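Local atomic coordinates of arginyl-trna synthetase (Thermus thermophilus, PDB entry 1IQ0), a protein that probably joins L-arginine to tRNA(Arg) at the expense of ATP, as a monomeric class I aminoacyl-tRNA synthetase. Residues L64-E69 against R81-A86; A86-A91 against A504-L509; T152-A157 against E202-L207. One frame throughout, in Å; residues are numbered along the deposited sequence.

From the N terminus, the chain first closes on itself at contact 1, a short loop in which the hairpin of strands 68-74 and 77-82 returns past its own start and runs into helix 84-92. Contact 2 takes over on the same helix, sharing Ala-86, and closes a far longer loop by bringing 86-91 against 504-509 of the DALR anticodon-binding domain. The centres of these two contacts are about 11 Å apart. Contact 3 is nested inside that long loop, where helices 154-165 and 197-208 of the catalytic domain meet; its centre is about 59 Å from that of contact 2, on the opposite side of the chain's centre.

Contact 1: L64-E69 against R81-A86; sequences LPEFVE and RLRTEA
Val-68 and Leu-82 form an antiparallel, non-hydrogen-bonded pair, CA to CA 4.4 Å, at the open end of the beta hairpin 68-74/77-82, where the chain passes into helix 84-92. Beside it Arg-83 N bonds almost straight to Phe-67 O (175° at the hydrogen), and Glu-69 N gives a more bent bond to Arg-81 O. In a type I turn, Glu-66 folds back, CG lying between backbone N and carbonyl carbon (chi1 65°) with a second bend at chi2, which brings OE1 to 2.7 Å from Arg-83 NH2 in a salt bridge. The carboxylate and guanidinium stand nearly perpendicular, 83° apart, so the charges meet through a single close pair, while Glu-66 O lies over one guanidinium face. Arg-83 CG packs beside the Glu-69 backbone, and Glu-69 CG lies 3.2 Å from NH1 of Arg-81, whose NH2 pairs with Glu-70. Phe-67 CB rests 3.5 Å from Ala-86 CB, and Leu-82 CD2 reaches the edge of the phenyl ring. A water accepts from Thr-84 N and donates to Glu-69 OE2. The contact joins strand 68-74, an outer strand of the N-terminal antiparallel sheet, to the start of helix 84-92; Phe-67 also touches Ala-5 of helix 3-15.

Contact 2: A86-A91 against A504-L509; sequences ALLREA and ALALDL
Leu-87 lays its CD2 methyl against Ala-506, 3.5 Å from CB, and the same methyl also borders the backbone N of Leu-507. With CG anti to the backbone nitrogen (chi1 -173°), the leucine extends from helix 84-92 to the other helix, and its second methyl, CD1, meets Leu-507 CD1 more loosely at 4.3 Å. Ala-506 is the small residue on which the contact converges. Its CB is touched by three side chains of 86-91: Leu-87, Leu-88 through CD2 at 3.8 Å, and Ala-91, whose CB lies 3.6 Å away. The CB of Ala-91 also approaches the carbonyl oxygen of Ala-506. On its other flank, Ala-91 CB is 4.4 Å from Leu-509 CB. Leu-88 leaves its helix pointing away from 504-509, and only its CD2 methyl comes round to Ala-506. Where Ala-91 faces Ala-506 the two helices come nearest, CA to CA 5.3 Å, as two methyl side chains permit. The axes of the short segments approach to 8.7 Å and cross at 54°. Leu-509 continues the apolar surface toward Leu-535 of helix 525-544 and Leu-569 of helix 562-583, while Ala-91 O accepts a hydrogen bond from Ser-572 OG of the latter helix. Every touching residue is an alanine or leucine and all are buried, so the packing of 86-91 on 504-509 rests on shape and hydrophobic burial, with neither charge pairing nor hydrogen bonding between the two segments.

Contact 3: T152-A157 against E202-L207; sequences TGRQAA and EVLHAL
Leu-204 and Leu-207, one helical turn apart, both put their branched ends against 152-157 but meet different parts of it. Leu-207, with CG opposite its own backbone nitrogen (chi1 -172°), drives CD2 into the start of helix 154-165, 3.3 Å from Gly-153 O. The same methyl touches the CB atoms of Ala-156 and Ala-157. Leu-204 splits its branches: CD2 sits 3.5 Å from Thr-152 O, whereas CD1 lies over one face of the Arg-154 guanidinium, 3.5 Å from NH1, the two side chains crossing at a slant. Ala-157 CB touches both leucines, 3.8 Å from Leu-204 CA and 3.9 Å from Leu-207 CD2. An alanine at Leu-204 is likely to open a gap beside Ala-157 CB and leave the Arg-154 guanidinium face without the methyl packed on it. Arg-154 NH2 forms a salt bridge with OE1 of Glu-201, one turn before Leu-204. Gly-153 is the N-cap of helix 154-165, whose start lies beside the predicted 'HIGH' region, Gln-155 touching Asn-113. The first turn packs on helix 197-208 within the catalytic domain; Val-203 and Leu-207 carry the packing on to Phe-161 and Leu-160, and Thr-152 touches helix 240-245.

Contact 1: L64-E69 against R81-A86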
ATOM      1  N   LEU A  64     -19.349  22.727  22.036  1.00 41.42           N
ATOM      2  CA  LEU A  64     -19.823  22.083  20.815  1.00 38.82           C
ATOM      3  C   LEU A  64     -19.457  22.765  19.507  1.00 35.88           C
ATOM      4  O   LEU A  64     -19.676  23.964  19.338  1.00 36.09           O
ATOM      5  CB  LEU A  64     -21.346  21.922  20.869  1.00 31.79           C
ATOM      6  CG  LEU A  64     -21.919  21.103  22.032  1.00 31.92           C
ATOM      7  CD1 LEU A  64     -23.443  21.114  21.957  1.00 30.33           C
ATOM      8  CD2 LEU A  64     -21.382  19.673  21.984  1.00 30.84           C
ATOM      9  N   PRO A  65     -18.872  22.008  18.561  1.00 30.52           N
ATOM     10  CA  PRO A  65     -18.520  22.617  17.274  1.00 28.49           C
ATOM     11  C   PRO A  65     -19.874  23.009  16.673  1.00 28.10           C
ATOM     12  O   PRO A  65     -20.888  22.385  17.001  1.00 26.96           O
ATOM     13  CB  PRO A  65     -17.867  21.467  16.515  1.00 26.24           C
ATOM     14  CG  PRO A  65     -17.245  20.646  17.615  1.00 27.58           C
ATOM     15  CD  PRO A  65     -18.330  20.642  18.671  1.00 27.53           C
ATOM     16  N   GLU A  66     -19.905  24.025  15.812  1.00 31.85           N
ATOM     17  CA  GLU A  66     -21.171  24.472  15.229  1.00 34.35           C
ATOM     18  C   GLU A  66     -21.932  23.407  14.444  1.00 33.52           C
ATOM     19  O   GLU A  66     -23.129  23.553  14.208  1.00 34.91           O
ATOM     20  CB  GLU A  66     -20.953  25.718  14.344  1.00 33.89           C
ATOM     21  CG  GLU A  66     -20.103  25.519  13.085  1.00 38.47           C
ATOM     22  CD  GLU A  66     -20.841  24.789  11.971  1.00 42.31           C
ATOM     23  OE1 GLU A  66     -22.016  25.125  11.709  1.00 41.94           O
ATOM     24  OE2 GLU A  66     -20.242  23.886  11.345  1.00 41.91           O
ATOM     25  N   PHE A  67     -21.254  22.331  14.050  1.00 36.13           N
ATOM     26  CA  PHE A  67     -21.919  21.283  13.284  1.00 34.11           C
ATOM     27  C   PHE A  67     -22.561  20.206  14.150  1.00 33.92           C
ATOM     28  O   PHE A  67     -23.221  19.304  13.633  1.00 34.01           O
ATOM     29  CB  PHE A  67     -20.945  20.654  12.270  1.00 32.40           C
ATOM     30  CG  PHE A  67     -19.679  20.109  12.880  1.00 33.92           C
ATOM     31  CD1 PHE A  67     -19.688  18.918  13.598  1.00 31.63           C
ATOM     32  CD2 PHE A  67     -18.470  20.787  12.725  1.00 32.25           C
ATOM     33  CE1 PHE A  67     -18.511  18.403  14.154  1.00 30.34           C
ATOM     34  CE2 PHE A  67     -17.287  20.284  13.276  1.00 33.54           C
ATOM     35  CZ  PHE A  67     -17.310  19.087  13.993  1.00 31.04           C
ATOM     36  N   VAL A  68     -22.385  20.304  15.465  1.00 26.96           N
ATOM     37  CA  VAL A  68     -22.978  19.328  16.379  1.00 27.53           C
ATOM     38  C   VAL A  68     -24.287  19.848  16.972  1.00 30.09           C
ATOM     39  O   VAL A  68     -24.330  20.910  17.598  1.00 30.82           O
ATOM     40  CB  VAL A  68     -22.014  18.959  17.530  1.00 28.62           C
ATOM     41  CG1 VAL A  68     -22.713  18.028  18.522  1.00 24.35           C
ATOM     42  CG2 VAL A  68     -20.776  18.270  16.963  1.00 27.07           C
ATOM     43  N   GLU A  69     -25.352  19.084  16.762  1.00 32.58           N
ATOM     44  CA  GLU A  69     -26.681  19.437  17.245  1.00 35.20           C
ATOM     45  C   GLU A  69     -26.796  19.247  18.753  1.00 31.80           C
ATOM     46  O   GLU A  69     -27.266  20.134  19.464  1.00 28.06           O
ATOM     47  CB  GLU A  69     -27.728  18.566  16.542  1.00 44.28           C
ATOM     48  CG  GLU A  69     -29.180  18.843  16.925  1.00 57.35           C
ATOM     49  CD  GLU A  69     -29.816  19.931  16.080  1.00 59.01           C
ATOM     50  OE1 GLU A  69     -29.516  21.123  16.300  1.00 61.74           O
ATOM     51  OE2 GLU A  69     -30.614  19.585  15.183  1.00 65.06           O
ATOM     52  N   ARG A  81     -25.043  13.972  17.924  1.00 27.08           N
ATOM     53  CA  ARG A  81     -26.004  14.018  16.842  1.00 27.76           C
ATOM     54  C   ARG A  81     -25.630  15.276  16.067  1.00 27.83           C
ATOM     55  O   ARG A  81     -25.555  16.361  16.641  1.00 27.38           O
ATOM     56  CB  ARG A  81     -27.433  14.104  17.389  1.00 40.22           C
ATOM     57  CG  ARG A  81     -28.523  14.151  16.309  1.00 43.80           C
ATOM     58  CD  ARG A  81     -29.835  13.562  16.822  1.00 48.86           C
ATOM     59  NE  ARG A  81     -30.114  13.968  18.198  1.00 49.98           N
ATOM     60  CZ  ARG A  81     -30.505  15.185  18.562  1.00 51.13           C
ATOM     61  NH1 ARG A  81     -30.677  16.134  17.651  1.00 51.50           N
ATOM     62  NH2 ARG A  81     -30.703  15.456  19.846  1.00 49.14           N
ATOM     63  N   LEU A  82     -25.375  15.121  14.770  1.00 31.59           N
ATOM     64  CA  LEU A  82     -24.979  16.238  13.929  1.00 31.33           C
ATOM     65  C   LEU A  82     -26.158  17.036  13.397  1.00 31.22           C
ATOM     66  O   LEU A  82     -27.268  16.522  13.280  1.00 31.86           O
ATOM     67  CB  LEU A  82     -24.146  15.726  12.746  1.00 28.76           C
ATOM     68  CG  LEU A  82     -22.868  14.940  13.082  1.00 33.53           C
ATOM     69  CD1 LEU A  82     -22.158  14.539  11.797  1.00 32.32           C
ATOM     70  CD2 LEU A  82     -21.943  15.790  13.959  1.00 30.75           C
ATOM     71  N   ARG A  83     -25.921  18.307  13.094  1.00 21.83           N
ATOM     72  CA  ARG A  83     -26.978  19.121  12.518  1.00 26.83           C
ATOM     73  C   ARG A  83     -27.050  18.645  11.070  1.00 25.61           C
ATOM     74  O   ARG A  83     -26.047  18.644  10.350  1.00 26.70           O
ATOM     75  CB  ARG A  83     -26.626  20.611  12.561  1.00 36.15           C
ATOM     76  CG  ARG A  83     -26.547  21.205  13.958  1.00 43.90           C
ATOM     77  CD  ARG A  83     -26.606  22.719  13.886  1.00 50.72           C
ATOM     78  NE  ARG A  83     -25.658  23.243  12.909  1.00 61.54           N
ATOM     79  CZ  ARG A  83     -25.612  24.511  12.512  1.00 66.80           C
ATOM     80  NH1 ARG A  83     -26.466  25.398  13.011  1.00 66.83           N
ATOM     81  NH2 ARG A  83     -24.714  24.888  11.608  1.00 67.84           N
ATOM     82  N   THR A  84     -28.231  18.220  10.650  1.00 30.29           N
ATOM     83  CA  THR A  84     -28.407  17.718   9.295  1.00 29.96           C
ATOM     84  C   THR A  84     -27.826  18.632   8.216  1.00 31.85           C
ATOM     85  O   THR A  84     -27.118  18.166   7.327  1.00 30.88           O
ATOM     86  CB  THR A  84     -29.889  17.444   9.038  1.00 28.20           C
ATOM     87  OG1 THR A  84     -30.329  16.447   9.972  1.00 26.31           O
ATOM     88  CG2 THR A  84     -30.118  16.937   7.610  1.00 26.83           C
ATOM     89  N   GLU A  85     -28.103  19.929   8.309  1.00 29.45           N
ATOM     90  CA  GLU A  85     -27.596  20.886   7.331  1.00 30.81           C
ATOM     91  C   GLU A  85     -26.068  20.874   7.258  1.00 30.67           C
ATOM     92  O   GLU A  85     -25.491  20.788   6.168  1.00 28.11           O
ATOM     93  CB  GLU A  85     -28.068  22.295   7.676  1.00 55.47           C
ATOM     94  CG  GLU A  85     -27.559  23.356   6.717  1.00 69.35           C
ATOM     95  CD  GLU A  85     -27.847  24.765   7.197  1.00 78.11           C
ATOM     96  OE1 GLU A  85     -27.517  25.720   6.464  1.00 84.12           O
ATOM     97  OE2 GLU A  85     -28.399  24.919   8.308  1.00 82.86           O
ATOM     98  N   ALA A  86     -25.420  20.971   8.417  1.00 29.79           N
ATOM     99  CA  ALA A  86     -23.963  20.978   8.478  1.00 28.94           C
ATOM    100  C   ALA A  86     -23.417  19.663   7.935  1.00 27.88           C
ATOM    101  O   ALA A  86     -22.412  19.641   7.228  1.00 30.28           O
ATOM    102  CB  ALA A  86     -23.494  21.190   9.921  1.00 26.66           C
TER
HETATM  103  O   HOH W   1     -30.470  18.784  12.594  1.00 36.14           O

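Contact 2: A86-A91 against A504-L509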
ATOM      1  N   ALA A  86     -25.420  20.971   8.417  1.00 29.79           N
ATOM      2  CA  ALA A  86     -23.963  20.978   8.478  1.00 28.94           C
ATOM      3  C   ALA A  86     -23.417  19.663   7.935  1.00 27.88           C
ATOM      4  O   ALA A  86     -22.412  19.641   7.228  1.00 30.28           O
ATOM      5  CB  ALA A  86     -23.494  21.190   9.921  1.00 26.66           C
ATOM      6  N   LEU A  87     -24.090  18.571   8.277  1.00 27.31           N
ATOM      7  CA  LEU A  87     -23.698  17.244   7.818  1.00 27.34           C
ATOM      8  C   LEU A  87     -23.703  17.213   6.279  1.00 26.94           C
ATOM      9  O   LEU A  87     -22.720  16.822   5.647  1.00 27.59           O
ATOM     10  CB  LEU A  87     -24.679  16.222   8.386  1.00 26.62           C
ATOM     11  CG  LEU A  87     -24.464  14.724   8.217  1.00 29.02           C
ATOM     12  CD1 LEU A  87     -25.411  14.007   9.163  1.00 25.16           C
ATOM     13  CD2 LEU A  87     -24.701  14.298   6.768  1.00 27.57           C
ATOM     14  N   LEU A  88     -24.810  17.643   5.683  1.00 21.54           N
ATOM     15  CA  LEU A  88     -24.929  17.668   4.228  1.00 25.26           C
ATOM     16  C   LEU A  88     -23.886  18.581   3.602  1.00 27.58           C
ATOM     17  O   LEU A  88     -23.245  18.220   2.618  1.00 30.27           O
ATOM     18  CB  LEU A  88     -26.322  18.144   3.820  1.00 19.64           C
ATOM     19  CG  LEU A  88     -27.475  17.223   4.210  1.00 19.69           C
ATOM     20  CD1 LEU A  88     -28.811  17.961   4.075  1.00 23.50           C
ATOM     21  CD2 LEU A  88     -27.432  15.989   3.322  1.00 17.75           C
ATOM     22  N   ARG A  89     -23.717  19.764   4.179  1.00 33.36           N
ATOM     23  CA  ARG A  89     -22.754  20.734   3.673  1.00 34.63           C
ATOM     24  C   ARG A  89     -21.355  20.124   3.618  1.00 34.59           C
ATOM     25  O   ARG A  89     -20.655  20.239   2.605  1.00 34.54           O
ATOM     26  CB  ARG A  89     -22.766  21.977   4.563  1.00 56.34           C
ATOM     27  CG  ARG A  89     -22.171  23.214   3.922  1.00 64.43           C
ATOM     28  CD  ARG A  89     -22.453  24.447   4.768  1.00 70.55           C
ATOM     29  NE  ARG A  89     -23.886  24.680   4.935  1.00 76.13           N
ATOM     30  CZ  ARG A  89     -24.720  24.988   3.945  1.00 76.05           C
ATOM     31  NH1 ARG A  89     -24.272  25.104   2.701  1.00 75.61           N
ATOM     32  NH2 ARG A  89     -26.008  25.176   4.198  1.00 75.76           N
ATOM     33  N   GLU A  90     -20.957  19.461   4.699  1.00 32.74           N
ATOM     34  CA  GLU A  90     -19.646  18.822   4.767  1.00 34.01           C
ATOM     35  C   GLU A  90     -19.539  17.650   3.786  1.00 35.28           C
ATOM     36  O   GLU A  90     -18.461  17.373   3.264  1.00 36.08           O
ATOM     37  CB  GLU A  90     -19.372  18.333   6.197  1.00 35.83           C
ATOM     38  CG  GLU A  90     -18.190  17.373   6.342  1.00 40.45           C
ATOM     39  CD  GLU A  90     -16.816  18.031   6.173  1.00 39.90           C
ATOM     40  OE1 GLU A  90     -15.806  17.295   6.213  1.00 42.30           O
ATOM     41  OE2 GLU A  90     -16.742  19.269   6.009  1.00 36.58           O
ATOM     42  N   ALA A  91     -20.648  16.956   3.538  1.00 33.95           N
ATOM     43  CA  ALA A  91     -20.623  15.829   2.607  1.00 33.78           C
ATOM     44  C   ALA A  91     -20.452  16.316   1.174  1.00 32.80           C
ATOM     45  O   ALA A  91     -19.827  15.650   0.350  1.00 32.87           O
ATOM     46  CB  ALA A  91     -21.907  15.009   2.721  1.00 23.81           C
ATOM     47  N   ALA A 504     -28.501   9.684   5.343  1.00 17.46           N
ATOM     48  CA  ALA A 504     -27.772   8.439   5.556  1.00 16.76           C
ATOM     49  C   ALA A 504     -26.594   8.300   4.591  1.00 23.18           C
ATOM     50  O   ALA A 504     -25.505   7.906   4.994  1.00 21.82           O
ATOM     51  CB  ALA A 504     -28.721   7.243   5.406  1.00 18.14           C
ATOM     52  N   LEU A 505     -26.809   8.617   3.319  1.00 22.02           N
ATOM     53  CA  LEU A 505     -25.738   8.516   2.334  1.00 23.14           C
ATOM     54  C   LEU A 505     -24.650   9.560   2.583  1.00 23.39           C
ATOM     55  O   LEU A 505     -23.463   9.259   2.510  1.00 22.97           O
ATOM     56  CB  LEU A 505     -26.289   8.686   0.918  1.00 23.67           C
ATOM     57  CG  LEU A 505     -25.243   8.676  -0.206  1.00 22.63           C
ATOM     58  CD1 LEU A 505     -24.420   7.383  -0.147  1.00 21.21           C
ATOM     59  CD2 LEU A 505     -25.944   8.793  -1.546  1.00 24.09           C
ATOM     60  N   ALA A 506     -25.061  10.791   2.865  1.00 19.68           N
ATOM     61  CA  ALA A 506     -24.111  11.862   3.130  1.00 22.06           C
ATOM     62  C   ALA A 506     -23.199  11.474   4.300  1.00 24.17           C
ATOM     63  O   ALA A 506     -21.993  11.717   4.265  1.00 26.15           O
ATOM     64  CB  ALA A 506     -24.864  13.145   3.449  1.00 16.43           C
ATOM     65  N   LEU A 507     -23.784  10.859   5.328  1.00 19.58           N
ATOM     66  CA  LEU A 507     -23.030  10.438   6.502  1.00 20.86           C
ATOM     67  C   LEU A 507     -21.944   9.418   6.146  1.00 23.81           C
ATOM     68  O   LEU A 507     -20.828   9.486   6.674  1.00 23.27           O
ATOM     69  CB  LEU A 507     -23.978   9.867   7.551  1.00 23.75           C
ATOM     70  CG  LEU A 507     -23.456   9.564   8.956  1.00 23.89           C
ATOM     71  CD1 LEU A 507     -22.696  10.758   9.537  1.00 24.65           C
ATOM     72  CD2 LEU A 507     -24.659   9.209   9.836  1.00 23.90           C
ATOM     73  N   ASP A 508     -22.247   8.476   5.254  1.00 26.90           N
ATOM     74  CA  ASP A 508     -21.222   7.506   4.866  1.00 25.52           C
ATOM     75  C   ASP A 508     -20.094   8.230   4.143  1.00 27.10           C
ATOM     76  O   ASP A 508     -18.932   7.837   4.237  1.00 27.61           O
ATOM     77  CB  ASP A 508     -21.804   6.414   3.977  1.00 20.67           C
ATOM     78  CG  ASP A 508     -22.696   5.473   4.748  1.00 24.93           C
ATOM     79  OD1 ASP A 508     -22.411   5.253   5.944  1.00 27.48           O
ATOM     80  OD2 ASP A 508     -23.668   4.956   4.165  1.00 26.17           O
ATOM     81  N   LEU A 509     -20.440   9.301   3.435  1.00 21.53           N
ATOM     82  CA  LEU A 509     -19.444  10.088   2.724  1.00 23.42           C
ATOM     83  C   LEU A 509     -18.503  10.821   3.691  1.00 23.52           C
ATOM     84  O   LEU A 509     -17.352  11.101   3.350  1.00 25.49           O
ATOM     85  CB  LEU A 509     -20.134  11.094   1.806  1.00 20.74           C
ATOM     86  CG  LEU A 509     -20.642  10.514   0.483  1.00 20.73           C
ATOM     87  CD1 LEU A 509     -21.577  11.504  -0.202  1.00 20.37           C
ATOM     88  CD2 LEU A 509     -19.448  10.190  -0.408  1.00 18.52           C
TER

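Contact 3: T152-A157 against E202-L207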
ATOM      1  N   THR A 152      23.428  -8.875  -8.702  1.00 19.89           N
ATOM      2  CA  THR A 152      24.603  -9.712  -8.478  1.00 19.98           C
ATOM      3  C   THR A 152      24.204 -11.001  -7.771  1.00 19.27           C
ATOM      4  O   THR A 152      25.056 -11.732  -7.264  1.00 20.57           O
ATOM      5  CB  THR A 152      25.663  -9.006  -7.589  1.00 19.70           C
ATOM      6  OG1 THR A 152      25.143  -8.836  -6.265  1.00 21.69           O
ATOM      7  CG2 THR A 152      26.024  -7.650  -8.157  1.00 15.03           C
ATOM      8  N   GLY A 153      22.908 -11.285  -7.744  1.00 15.19           N
ATOM      9  CA  GLY A 153      22.443 -12.473  -7.044  1.00 16.81           C
ATOM     10  C   GLY A 153      22.630 -13.787  -7.775  1.00 20.51           C
ATOM     11  O   GLY A 153      22.685 -13.829  -9.000  1.00 20.69           O
ATOM     12  N   ARG A 154      22.728 -14.866  -7.007  1.00 25.43           N
ATOM     13  CA  ARG A 154      22.888 -16.193  -7.579  1.00 27.84           C
ATOM     14  C   ARG A 154      21.732 -16.518  -8.523  1.00 25.49           C
ATOM     15  O   ARG A 154      21.925 -17.195  -9.531  1.00 26.14           O
ATOM     16  CB  ARG A 154      22.959 -17.253  -6.477  1.00 30.20           C
ATOM     17  CG  ARG A 154      23.025 -18.676  -7.027  1.00 38.39           C
ATOM     18  CD  ARG A 154      23.127 -19.731  -5.937  1.00 43.91           C
ATOM     19  NE  ARG A 154      24.503 -20.170  -5.718  1.00 49.37           N
ATOM     20  CZ  ARG A 154      25.435 -19.438  -5.121  1.00 49.40           C
ATOM     21  NH1 ARG A 154      25.141 -18.224  -4.678  1.00 52.33           N
ATOM     22  NH2 ARG A 154      26.661 -19.919  -4.961  1.00 47.76           N
ATOM     23  N   GLN A 155      20.530 -16.040  -8.203  1.00 22.56           N
ATOM     24  CA  GLN A 155      19.380 -16.315  -9.061  1.00 24.81           C
ATOM     25  C   GLN A 155      19.582 -15.739 -10.458  1.00 22.54           C
ATOM     26  O   GLN A 155      19.231 -16.379 -11.452  1.00 20.63           O
ATOM     27  CB  GLN A 155      18.092 -15.775  -8.434  1.00 29.34           C
ATOM     28  CG  GLN A 155      17.709 -16.497  -7.149  1.00 33.76           C
ATOM     29  CD  GLN A 155      17.741 -18.013  -7.303  1.00 39.74           C
ATOM     30  OE1 GLN A 155      16.980 -18.589  -8.085  1.00 42.29           O
ATOM     31  NE2 GLN A 155      18.635 -18.666  -6.560  1.00 40.82           N
ATOM     32  N   ALA A 156      20.152 -14.542 -10.537  1.00 19.51           N
ATOM     33  CA  ALA A 156      20.415 -13.916 -11.830  1.00 19.38           C
ATOM     34  C   ALA A 156      21.564 -14.660 -12.517  1.00 22.14           C
ATOM     35  O   ALA A 156      21.592 -14.799 -13.741  1.00 22.78           O
ATOM     36  CB  ALA A 156      20.784 -12.452 -11.645  1.00 11.31           C
ATOM     37  N   ALA A 157      22.521 -15.131 -11.728  1.00 21.17           N
ATOM     38  CA  ALA A 157      23.646 -15.859 -12.299  1.00 20.81           C
ATOM     39  C   ALA A 157      23.148 -17.158 -12.925  1.00 19.86           C
ATOM     40  O   ALA A 157      23.586 -17.542 -14.003  1.00 18.45           O
ATOM     41  CB  ALA A 157      24.692 -16.165 -11.219  1.00  9.17           C
ATOM     42  N   GLU A 202      31.287 -19.553 -11.751  1.00 26.26           N
ATOM     43  CA  GLU A 202      32.111 -18.732 -12.635  1.00 26.17           C
ATOM     44  C   GLU A 202      31.325 -17.539 -13.162  1.00 23.69           C
ATOM     45  O   GLU A 202      31.867 -16.443 -13.290  1.00 22.94           O
ATOM     46  CB  GLU A 202      32.643 -19.560 -13.815  1.00 32.68           C
ATOM     47  CG  GLU A 202      33.836 -20.435 -13.470  1.00 39.66           C
ATOM     48  CD  GLU A 202      34.367 -21.201 -14.667  1.00 48.45           C
ATOM     49  OE1 GLU A 202      34.632 -20.569 -15.714  1.00 54.08           O
ATOM     50  OE2 GLU A 202      34.524 -22.437 -14.561  1.00 51.93           O
ATOM     51  N   VAL A 203      30.054 -17.751 -13.493  1.00 26.80           N
ATOM     52  CA  VAL A 203      29.232 -16.649 -13.976  1.00 25.28           C
ATOM     53  C   VAL A 203      28.906 -15.731 -12.800  1.00 23.12           C
ATOM     54  O   VAL A 203      28.865 -14.510 -12.949  1.00 24.49           O
ATOM     55  CB  VAL A 203      27.916 -17.148 -14.612  1.00 22.42           C
ATOM     56  CG1 VAL A 203      27.003 -15.965 -14.912  1.00 22.10           C
ATOM     57  CG2 VAL A 203      28.223 -17.916 -15.910  1.00 18.27           C
ATOM     58  N   LEU A 204      28.703 -16.324 -11.626  1.00 21.10           N
ATOM     59  CA  LEU A 204      28.379 -15.551 -10.433  1.00 22.55           C
ATOM     60  C   LEU A 204      29.516 -14.572 -10.138  1.00 20.03           C
ATOM     61  O   LEU A 204      29.278 -13.425  -9.765  1.00 21.04           O
ATOM     62  CB  LEU A 204      28.186 -16.477  -9.225  1.00 20.62           C
ATOM     63  CG  LEU A 204      27.110 -16.134  -8.182  1.00 21.88           C
ATOM     64  CD1 LEU A 204      27.502 -16.765  -6.840  1.00 14.68           C
ATOM     65  CD2 LEU A 204      26.933 -14.625  -8.037  1.00 18.89           C
ATOM     66  N   HIS A 205      30.751 -15.044 -10.293  1.00 21.51           N
ATOM     67  CA  HIS A 205      31.930 -14.215 -10.055  1.00 18.96           C
ATOM     68  C   HIS A 205      31.936 -13.025 -11.025  1.00 18.18           C
ATOM     69  O   HIS A 205      32.172 -11.887 -10.624  1.00 20.14           O
ATOM     70  CB  HIS A 205      33.205 -15.049 -10.238  1.00 19.27           C
ATOM     71  CG  HIS A 205      34.472 -14.286  -9.996  1.00 24.58           C
ATOM     72  ND1 HIS A 205      35.375 -14.003 -11.001  1.00 24.83           N
ATOM     73  CD2 HIS A 205      34.992 -13.758  -8.863  1.00 20.61           C
ATOM     74  CE1 HIS A 205      36.397 -13.335 -10.494  1.00 23.48           C
ATOM     75  NE2 HIS A 205      36.189 -13.174  -9.199  1.00 24.84           N
ATOM     76  N   ALA A 206      31.676 -13.289 -12.302  1.00 20.89           N
ATOM     77  CA  ALA A 206      31.648 -12.216 -13.288  1.00 19.45           C
ATOM     78  C   ALA A 206      30.472 -11.282 -13.000  1.00 20.86           C
ATOM     79  O   ALA A 206      30.573 -10.065 -13.167  1.00 21.73           O
ATOM     80  CB  ALA A 206      31.535 -12.795 -14.705  1.00 18.06           C
ATOM     81  N   LEU A 207      29.357 -11.856 -12.566  1.00 20.40           N
ATOM     82  CA  LEU A 207      28.181 -11.064 -12.252  1.00 20.33           C
ATOM     83  C   LEU A 207      28.524 -10.138 -11.085  1.00 17.74           C
ATOM     84  O   LEU A 207      28.244  -8.936 -11.132  1.00 18.98           O
ATOM     85  CB  LEU A 207      27.012 -11.976 -11.869  1.00 19.39           C
ATOM     86  CG  LEU A 207      25.660 -11.281 -11.697  1.00 18.23           C
ATOM     87  CD1 LEU A 207      25.136 -10.830 -13.062  1.00 14.28           C
ATOM     88  CD2 LEU A 207      24.669 -12.251 -11.050  1.00 15.90           C
TER